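Local coordinates for protein bifunctional pinoresinol-lariciresinol reductase 1 (PDB 1QYD) that reduces pinoresinol to lariciresinol and then lariciresinol to secoisolariciresinol enantioselectively in lignan biosynthesis, taking the 4R-hydride of NADPH, at residues A[131-136]-A[261-266]; A[155-160]-A[198-203]; A[204-209]-A[298-303]. One frame throughout, in Å; residues are numbered along the deposited sequence.

Contact 1: residues A[131-136]-A[261-266]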
loop_
_atom_site.group_PDB
_atom_site.type_symbol
_atom_site.label_atom_id
_atom_site.label_comp_id
_atom_site.label_asym_id
_atom_site.label_seq_id
_atom_site.Cartn_x
_atom_site.Cartn_y
_atom_site.Cartn_z
ATOM N N GLY A 131 6.376 5.938 6.675
ATOM C CA GLY A 131 5.613 5.472 7.839
ATOM C C GLY A 131 4.503 6.379 8.365
ATOM O O GLY A 131 3.961 6.185 9.450
ATOM N N SER A 132 4.205 7.405 7.572
ATOM C CA SER A 132 3.066 8.293 7.686
ATOM C C SER A 132 1.804 7.552 7.167
ATOM O O SER A 132 0.690 7.918 7.531
ATOM C CB SER A 132 3.441 9.513 6.867
ATOM O OG SER A 132 2.421 10.481 6.895
ATOM N N ILE A 133 1.965 6.501 6.323
ATOM C CA ILE A 133 0.963 5.583 5.752
ATOM C C ILE A 133 0.114 4.855 6.783
ATOM O O ILE A 133 -1.090 4.700 6.636
ATOM C CB ILE A 133 1.765 4.610 4.844
ATOM C CG1 ILE A 133 1.336 4.922 3.423
ATOM C CG2 ILE A 133 1.587 3.128 5.173
ATOM C CD1 ILE A 133 -0.047 4.384 2.948
ATOM N N THR A 134 0.730 4.403 7.862
ATOM C CA THR A 134 0.048 3.704 8.930
ATOM C C THR A 134 -1.045 4.594 9.494
ATOM O O THR A 134 -2.184 4.160 9.687
ATOM C CB THR A 134 1.118 3.348 9.989
ATOM O OG1 THR A 134 1.946 2.379 9.356
ATOM C CG2 THR A 134 0.588 2.792 11.288
ATOM N N PHE A 135 -0.705 5.872 9.702
ATOM C CA PHE A 135 -1.651 6.763 10.333
ATOM C C PHE A 135 -2.643 7.214 9.284
ATOM O O PHE A 135 -3.781 7.520 9.639
ATOM C CB PHE A 135 -0.879 7.939 10.990
ATOM C CG PHE A 135 0.214 7.433 11.943
ATOM C CD1 PHE A 135 1.568 7.674 11.642
ATOM C CD2 PHE A 135 -0.117 6.659 13.068
ATOM C CE1 PHE A 135 2.572 7.137 12.448
ATOM C CE2 PHE A 135 0.905 6.127 13.863
ATOM C CZ PHE A 135 2.243 6.365 13.552
ATOM N N ILE A 136 -2.262 7.213 7.999
ATOM C CA ILE A 136 -3.193 7.496 6.911
ATOM C C ILE A 136 -4.263 6.384 6.846
ATOM O O ILE A 136 -5.473 6.655 6.834
ATOM C CB ILE A 136 -2.452 7.530 5.579
ATOM C CG1 ILE A 136 -1.502 8.691 5.507
ATOM C CG2 ILE A 136 -3.482 7.606 4.464
ATOM C CD1 ILE A 136 -2.193 10.064 5.532
ATOM N N LYS A 261 17.520 4.670 3.169
ATOM C CA LYS A 261 17.678 3.250 3.570
ATOM C C LYS A 261 16.477 2.300 3.323
ATOM O O LYS A 261 16.394 1.178 3.853
ATOM C CB LYS A 261 18.063 3.175 5.083
ATOM C CG LYS A 261 19.532 3.203 5.530
ATOM C CD LYS A 261 20.329 4.463 5.140
ATOM C CE LYS A 261 20.855 4.554 3.687
ATOM N NZ LYS A 261 21.037 5.940 3.276
ATOM N N SER A 262 15.534 2.782 2.489
ATOM C CA SER A 262 14.306 2.132 1.993
ATOM C C SER A 262 13.351 1.425 2.946
ATOM O O SER A 262 13.758 0.651 3.810
ATOM C CB SER A 262 14.669 1.129 0.878
ATOM O OG SER A 262 13.567 0.861 0.010
ATOM N N TYR A 263 12.074 1.772 2.684
ATOM C CA TYR A 263 10.823 1.306 3.280
ATOM C C TYR A 263 10.924 0.158 4.251
ATOM O O TYR A 263 11.715 -0.769 4.081
ATOM C CB TYR A 263 9.888 0.893 2.177
ATOM C CG TYR A 263 8.597 1.674 2.000
ATOM C CD1 TYR A 263 8.460 2.607 0.957
ATOM C CD2 TYR A 263 7.507 1.384 2.814
ATOM C CE1 TYR A 263 7.236 3.237 0.714
ATOM C CE2 TYR A 263 6.271 2.010 2.586
ATOM C CZ TYR A 263 6.148 2.926 1.533
ATOM O OH TYR A 263 4.912 3.494 1.289
ATOM N N GLU A 264 10.071 0.188 5.261
ATOM C CA GLU A 264 10.091 -0.747 6.387
ATOM C C GLU A 264 11.231 -0.416 7.329
ATOM O O GLU A 264 11.137 -0.708 8.521
ATOM C CB GLU A 264 10.258 -2.243 5.995
ATOM C CG GLU A 264 9.030 -2.992 5.461
ATOM C CD GLU A 264 7.983 -3.322 6.523
ATOM O OE1 GLU A 264 7.167 -2.444 6.819
ATOM O OE2 GLU A 264 7.980 -4.447 7.046
ATOM N N GLU A 265 12.301 0.192 6.798
ATOM C CA GLU A 265 13.494 0.601 7.543
ATOM C C GLU A 265 13.386 2.087 7.808
ATOM O O GLU A 265 13.862 2.531 8.845
ATOM C CB GLU A 265 14.751 0.295 6.722
ATOM C CG GLU A 265 16.076 0.049 7.462
ATOM C CD GLU A 265 16.990 -0.986 6.787
ATOM O OE1 GLU A 265 17.731 -1.649 7.510
ATOM O OE2 GLU A 265 16.955 -1.141 5.561
ATOM N N LYS A 266 12.804 2.862 6.884
ATOM C CA LYS A 266 12.512 4.236 7.209
ATOM C C LYS A 266 11.053 4.427 7.595
ATOM O O LYS A 266 10.571 5.553 7.664
ATOM C CB LYS A 266 12.852 5.156 6.055
ATOM C CG LYS A 266 12.486 4.749 4.666
ATOM C CD LYS A 266 12.599 6.018 3.853
ATOM C CE LYS A 266 12.799 5.711 2.373
ATOM N NZ LYS A 266 14.181 5.333 2.109
#
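The phenol of Tyr263 stretches across to the flank of Ile133 and meets it with its hydroxyl end: Tyr263 OH lies 4.4 Å from Ile133 CG1. The oxygen leads, and the ring body stays behind it, farther from the isoleucine. Tyr263 leaves its backbone at an angle, but the length of the ring carries its end toward helix 133-147; its chi1 of -116° places CG almost over the CA hydrogen. Ile133, by contrast, sets off from its backbone toward the partner segment and offers its CG1 branch. The second touch involves backbone atoms. Gly131 N faces Lys266 O at 4.3 Å, too far for a hydrogen bond, and the two CA atoms are 7.0 Å apart. No hydrogen bond joins the segments, and they bury only 87 Å² together, so this is a light, loose apposition. The hydrogen bonds here lie within each side or run to nearby residues. Ile136 N donates to Ser132 O at 3.1 Å in the opening turn of helix 133-147, while the ammonium of Lys266 turns away from Gly131, back to the carbonyls of Met258 and Lys259, which it meets through weak hydrogen bonds. Pro130 is touched by both Tyr263 and Lys266, which makes the contact broader than the two pairs alone suggest. From the other subunit of the dimer, His91 sets its ring against that of Tyr263, their planes inclined by about 35°, and Arg36 packs on Ser262. The start of the helix carrying Lys138, the inferred proton acceptor, thus meets the loop leading into helix 265-268, with Gly131 about 6 Å from the side chain of His271, the inferred substrate-binding residue, consistent with the border of the active-site cleft in an NmrA-type, Rossmann-fold reductase.

Contact 2: residues A[155-160]-A[198-203]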
loop_
_atom_site.group_PDB
_atom_site.type_symbol
_atom_site.label_atom_id
_atom_site.label_comp_id
_atom_site.label_asym_id
_atom_site.label_seq_id
_atom_site.Cartn_x
_atom_site.Cartn_y
_atom_site.Cartn_z
ATOM N N VAL A 155 -8.501 2.541 21.015
ATOM C CA VAL A 155 -7.545 2.200 22.044
ATOM C C VAL A 155 -6.142 2.552 21.610
ATOM O O VAL A 155 -5.456 1.721 21.025
ATOM C CB VAL A 155 -7.620 0.700 22.387
ATOM C CG1 VAL A 155 -8.514 0.494 23.592
ATOM C CG2 VAL A 155 -8.203 -0.085 21.206
ATOM N N SER A 156 -5.762 3.830 21.844
ATOM C CA SER A 156 -4.414 4.376 21.620
ATOM C C SER A 156 -3.663 4.038 22.899
ATOM O O SER A 156 -3.964 4.532 23.983
ATOM C CB SER A 156 -4.487 5.851 21.457
ATOM O OG SER A 156 -3.235 6.205 20.942
ATOM N N SER A 157 -2.719 3.118 22.764
ATOM C CA SER A 157 -2.115 2.462 23.905
ATOM C C SER A 157 -0.599 2.587 24.048
ATOM O O SER A 157 0.007 2.125 25.004
ATOM C CB SER A 157 -2.556 1.023 23.800
ATOM O OG SER A 157 -1.997 0.422 22.635
ATOM N N ASN A 158 0.005 3.203 23.038
ATOM C CA ASN A 158 1.415 3.586 22.942
ATOM C C ASN A 158 2.485 2.514 22.703
ATOM O O ASN A 158 2.352 1.728 21.757
ATOM C CB ASN A 158 1.756 4.439 24.203
ATOM C CG ASN A 158 0.908 5.718 24.291
ATOM O OD1 ASN A 158 0.213 5.985 25.288
ATOM N ND2 ASN A 158 0.931 6.521 23.221
ATOM N N MET A 159 3.582 2.463 23.463
ATOM C CA MET A 159 4.656 1.543 23.162
ATOM C C MET A 159 4.502 0.298 23.968
ATOM O O MET A 159 4.290 0.379 25.180
ATOM C CB MET A 159 6.036 2.139 23.476
ATOM C CG MET A 159 6.462 3.249 22.523
ATOM S SD MET A 159 8.127 3.859 22.854
ATOM C CE MET A 159 7.685 4.897 24.193
ATOM N N PHE A 160 4.597 -0.850 23.279
ATOM C CA PHE A 160 4.549 -2.106 24.003
ATOM C C PHE A 160 5.966 -2.239 24.536
ATOM O O PHE A 160 6.940 -2.015 23.827
ATOM C CB PHE A 160 4.231 -3.320 23.097
ATOM C CG PHE A 160 2.974 -3.265 22.223
ATOM C CD1 PHE A 160 1.764 -2.759 22.702
ATOM C CD2 PHE A 160 3.066 -3.697 20.894
ATOM C CE1 PHE A 160 0.670 -2.686 21.829
ATOM C CE2 PHE A 160 1.971 -3.619 20.036
ATOM C CZ PHE A 160 0.770 -3.111 20.500
ATOM N N ASP A 198 0.115 -7.367 28.211
ATOM C CA ASP A 198 -1.022 -7.817 28.957
ATOM C C ASP A 198 -1.758 -6.631 29.557
ATOM O O ASP A 198 -2.970 -6.726 29.682
ATOM C CB ASP A 198 -0.641 -8.727 30.104
ATOM C CG ASP A 198 0.009 -10.070 29.812
ATOM O OD1 ASP A 198 0.123 -10.804 30.798
ATOM O OD2 ASP A 198 0.418 -10.389 28.683
ATOM N N ASP A 199 -1.157 -5.504 29.960
ATOM C CA ASP A 199 -1.963 -4.420 30.498
ATOM C C ASP A 199 -2.840 -3.821 29.412
ATOM O O ASP A 199 -3.947 -3.416 29.740
ATOM C CB ASP A 199 -1.097 -3.320 31.071
ATOM C CG ASP A 199 -0.316 -3.685 32.316
ATOM O OD1 ASP A 199 0.723 -3.044 32.494
ATOM O OD2 ASP A 199 -0.742 -4.556 33.093
ATOM N N VAL A 200 -2.372 -3.787 28.141
ATOM C CA VAL A 200 -3.141 -3.337 26.957
ATOM C C VAL A 200 -4.381 -4.208 26.624
ATOM O O VAL A 200 -5.432 -3.719 26.230
ATOM C CB VAL A 200 -2.193 -3.301 25.739
ATOM C CG1 VAL A 200 -2.928 -2.872 24.471
ATOM C CG2 VAL A 200 -1.063 -2.346 26.036
ATOM N N GLY A 201 -4.298 -5.526 26.779
ATOM C CA GLY A 201 -5.392 -6.424 26.559
ATOM C C GLY A 201 -6.370 -6.233 27.670
ATOM O O GLY A 201 -7.532 -6.030 27.374
ATOM N N THR A 202 -5.933 -6.250 28.927
ATOM C CA THR A 202 -6.793 -6.092 30.100
ATOM C C THR A 202 -7.591 -4.794 30.041
ATOM O O THR A 202 -8.791 -4.804 30.314
ATOM C CB THR A 202 -5.980 -6.090 31.395
ATOM O OG1 THR A 202 -5.271 -7.329 31.519
ATOM C CG2 THR A 202 -6.894 -5.924 32.599
ATOM N N TYR A 203 -6.955 -3.675 29.668
ATOM C CA TYR A 203 -7.633 -2.406 29.565
ATOM C C TYR A 203 -8.559 -2.319 28.354
ATOM O O TYR A 203 -9.470 -1.476 28.380
ATOM C CB TYR A 203 -6.609 -1.260 29.489
ATOM C CG TYR A 203 -5.990 -0.886 30.822
ATOM C CD1 TYR A 203 -4.595 -0.777 30.949
ATOM C CD2 TYR A 203 -6.818 -0.696 31.929
ATOM C CE1 TYR A 203 -4.024 -0.487 32.181
ATOM C CE2 TYR A 203 -6.249 -0.406 33.160
ATOM C CZ TYR A 203 -4.861 -0.310 33.276
ATOM O OH TYR A 203 -4.332 -0.073 34.524
#
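Apolar packing converges on Val200, which splits its two methyls between Ser157 and Phe160. Val200 CG1, held anti to the backbone N (chi1 179°), rests against the serine side chain, 4.0 Å from Ser157 CB. The other methyl, CG2, comes up to the rim of the phenyl ring close to its plane, 4.4 Å from Phe160 CD1, and does not lie over a face. Polar atoms add no bond across the contact: Ser157 OG is 3.9 Å from Val200 CG1 and merely packs against it. The hydrogen bonding belongs to the helix itself. Asp198 O is gripped twice by Thr202, from opposite faces of its carbonyl plane, by OG1 at 3.0 Å and by the backbone N at 3.1 Å. Val195 of strand 191-195 and Ile16 also pack on Val200, which is buried. Phe160 is the N-cap residue of helix 161-164. Helix 197-207 is thereby seated on the bend between strands 154-156 and 159-160, beside the glycine-rich, inferred NADP-binding loop that marks the Rossmann fold.

Contact 3: residues A[204-209]-A[298-303]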
loop_
_atom_site.group_PDB
_atom_site.type_symbol
_atom_site.label_atom_id
_atom_site.label_comp_id
_atom_site.label_asym_id
_atom_site.label_seq_id
_atom_site.Cartn_x
_atom_site.Cartn_y
_atom_site.Cartn_z
ATOM N N THR A 204 -8.354 -3.103 27.266
ATOM C CA THR A 204 -9.293 -3.019 26.162
ATOM C C THR A 204 -10.503 -3.880 26.468
ATOM O O THR A 204 -11.574 -3.490 26.010
ATOM C CB THR A 204 -8.740 -3.476 24.777
ATOM O OG1 THR A 204 -8.335 -4.808 24.899
ATOM C CG2 THR A 204 -7.553 -2.702 24.319
ATOM N N ILE A 205 -10.433 -4.989 27.233
ATOM C CA ILE A 205 -11.656 -5.718 27.510
ATOM C C ILE A 205 -12.499 -5.046 28.597
ATOM O O ILE A 205 -13.709 -5.284 28.710
ATOM C CB ILE A 205 -11.268 -7.187 27.832
ATOM C CG1 ILE A 205 -11.180 -7.891 26.510
ATOM C CG2 ILE A 205 -12.305 -7.990 28.569
ATOM C CD1 ILE A 205 -9.915 -7.534 25.715
ATOM N N LYS A 206 -11.871 -4.156 29.373
ATOM C CA LYS A 206 -12.577 -3.313 30.337
ATOM C C LYS A 206 -13.212 -2.041 29.717
ATOM O O LYS A 206 -14.114 -1.459 30.312
ATOM C CB LYS A 206 -11.610 -2.914 31.453
ATOM C CG LYS A 206 -11.129 -4.134 32.232
ATOM C CD LYS A 206 -10.774 -3.739 33.646
ATOM C CE LYS A 206 -10.632 -5.027 34.404
ATOM N NZ LYS A 206 -10.995 -4.850 35.780
ATOM N N SER A 207 -12.774 -1.554 28.540
ATOM C CA SER A 207 -13.416 -0.452 27.863
ATOM C C SER A 207 -14.746 -0.884 27.242
ATOM O O SER A 207 -15.741 -0.174 27.332
ATOM C CB SER A 207 -12.535 0.086 26.755
ATOM O OG SER A 207 -12.147 -0.880 25.786
ATOM N N ILE A 208 -14.673 -2.083 26.648
ATOM C CA ILE A 208 -15.627 -2.821 25.845
ATOM C C ILE A 208 -17.091 -2.510 25.983
ATOM O O ILE A 208 -17.760 -2.202 24.998
ATOM C CB ILE A 208 -15.286 -4.313 26.122
ATOM C CG1 ILE A 208 -14.355 -4.715 25.015
ATOM C CG2 ILE A 208 -16.452 -5.273 26.119
ATOM C CD1 ILE A 208 -14.093 -6.243 24.961
ATOM N N ASP A 209 -17.565 -2.595 27.221
ATOM C CA ASP A 209 -18.959 -2.347 27.545
ATOM C C ASP A 209 -19.189 -1.017 28.263
ATOM O O ASP A 209 -20.331 -0.732 28.623
ATOM C CB ASP A 209 -19.487 -3.478 28.437
ATOM C CG ASP A 209 -19.218 -4.901 27.972
ATOM O OD1 ASP A 209 -19.449 -5.217 26.808
ATOM O OD2 ASP A 209 -18.777 -5.706 28.780
ATOM N N PRO A 298 -8.996 1.958 37.986
ATOM C CA PRO A 298 -7.955 2.170 38.975
ATOM C C PRO A 298 -7.533 0.847 39.609
ATOM O O PRO A 298 -6.363 0.621 39.914
ATOM C CB PRO A 298 -8.601 3.169 39.900
ATOM C CG PRO A 298 -10.028 2.696 39.975
ATOM C CD PRO A 298 -10.262 2.455 38.503
ATOM N N GLU A 299 -8.499 -0.063 39.731
ATOM C CA GLU A 299 -8.323 -1.416 40.230
ATOM C C GLU A 299 -7.356 -2.281 39.429
ATOM O O GLU A 299 -6.655 -3.134 39.986
ATOM C CB GLU A 299 -9.705 -2.034 40.283
ATOM C CG GLU A 299 -10.701 -1.663 39.148
ATOM C CD GLU A 299 -10.569 -2.414 37.836
ATOM O OE1 GLU A 299 -11.096 -1.946 36.830
ATOM O OE2 GLU A 299 -9.953 -3.472 37.831
ATOM N N VAL A 300 -7.288 -2.043 38.115
ATOM C CA VAL A 300 -6.368 -2.768 37.284
ATOM C C VAL A 300 -4.968 -2.381 37.714
ATOM O O VAL A 300 -4.668 -1.266 38.145
ATOM C CB VAL A 300 -6.542 -2.425 35.809
ATOM C CG1 VAL A 300 -5.692 -3.320 34.917
ATOM C CG2 VAL A 300 -7.959 -2.681 35.403
ATOM N N LYS A 301 -4.203 -3.469 37.593
ATOM C CA LYS A 301 -2.785 -3.698 37.885
ATOM C C LYS A 301 -1.752 -3.401 36.771
ATOM O O LYS A 301 -1.510 -4.261 35.894
ATOM C CB LYS A 301 -2.681 -5.183 38.358
ATOM C CG LYS A 301 -3.243 -6.367 37.483
ATOM C CD LYS A 301 -4.578 -6.966 37.983
ATOM C CE LYS A 301 -5.818 -6.189 37.572
ATOM N NZ LYS A 301 -6.981 -6.488 38.392
ATOM N N TYR A 302 -1.117 -2.209 36.732
ATOM C CA TYR A 302 -0.145 -2.019 35.667
ATOM C C TYR A 302 1.265 -2.246 36.150
ATOM O O TYR A 302 1.687 -1.936 37.267
ATOM C CB TYR A 302 -0.226 -0.611 35.007
ATOM C CG TYR A 302 0.067 0.597 35.863
ATOM C CD1 TYR A 302 -0.983 1.205 36.549
ATOM C CD2 TYR A 302 1.384 1.069 35.995
ATOM C CE1 TYR A 302 -0.719 2.292 37.384
ATOM C CE2 TYR A 302 1.651 2.156 36.838
ATOM C CZ TYR A 302 0.594 2.762 37.532
ATOM O OH TYR A 302 0.835 3.824 38.394
ATOM N N VAL A 303 1.920 -2.912 35.218
ATOM C CA VAL A 303 3.322 -3.242 35.316
ATOM C C VAL A 303 4.153 -2.042 34.902
ATOM O O VAL A 303 3.919 -1.353 33.903
ATOM C CB VAL A 303 3.541 -4.470 34.430
ATOM C CG1 VAL A 303 4.976 -4.737 34.098
ATOM C CG2 VAL A 303 3.046 -5.646 35.229
#
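With CG anti to the carbonyl carbon (chi1 -63°), Lys206 runs out nearly extended and bends at chi4 to bring its ammonium to Glu299, whose own chain folds at chi2 (81°) to swing its carboxylate round to meet it. The two side chains arrive from opposite directions and close a salt bridge, Lys206 NZ donating to Glu299 OE2 at 2.7 Å. The donor comes on the syn side of that oxygen, 25° out of the carboxylate plane, and Glu299 OE1 is also near, 3.1 Å from Lys206 NZ. Behind the ammonium, along the lysine chain, the methylenes slide past Val300, with Lys206 CD 3.5 Å from Val300 CG2 and Lys206 CE 3.7 Å from the same methyl. A methionine in place of Lys206 would probably leave the carboxylate of Glu299 without its positive mate and freer to turn. Glu299 also touches a crystal neighbour, which may influence its pose. One residue on, Ser207 OG donates to Thr204 O at 2.7 Å, a local bond within 204-209. The contact ties the later part of helix 197-207 to the loop between helices 293-296 and 305-309: Val300 also packs on Thr202 and Tyr203, while Ile205 and Ile208 pack on helix 17-26 and strand 79-82 respectively.

Overall arrangement
Contacts 2 and 3 are neighbours, their centres 9 Å apart, and share helix 197-207: contact 2 uses its earlier turns and contact 3 its later part. They touch directly, Asp199 OD1 lying 3.0 Å from Val303 N as a probable hydrogen bond and Val155 packing on Thr204. Contact 1 stands apart, 22 Å from contact 2 and 31 Å from contact 3 between centres, the latter on the opposite side of the chain's centre. Along the chain, contact 2 falls entirely between the segments of contact 1 and precedes both of contact 3, whereas contacts 1 and 3 interleave. Contacts 2 and 3 thus join helix 197-207 to an earlier strand region and a later loop; contact 1 reaches the second subunit.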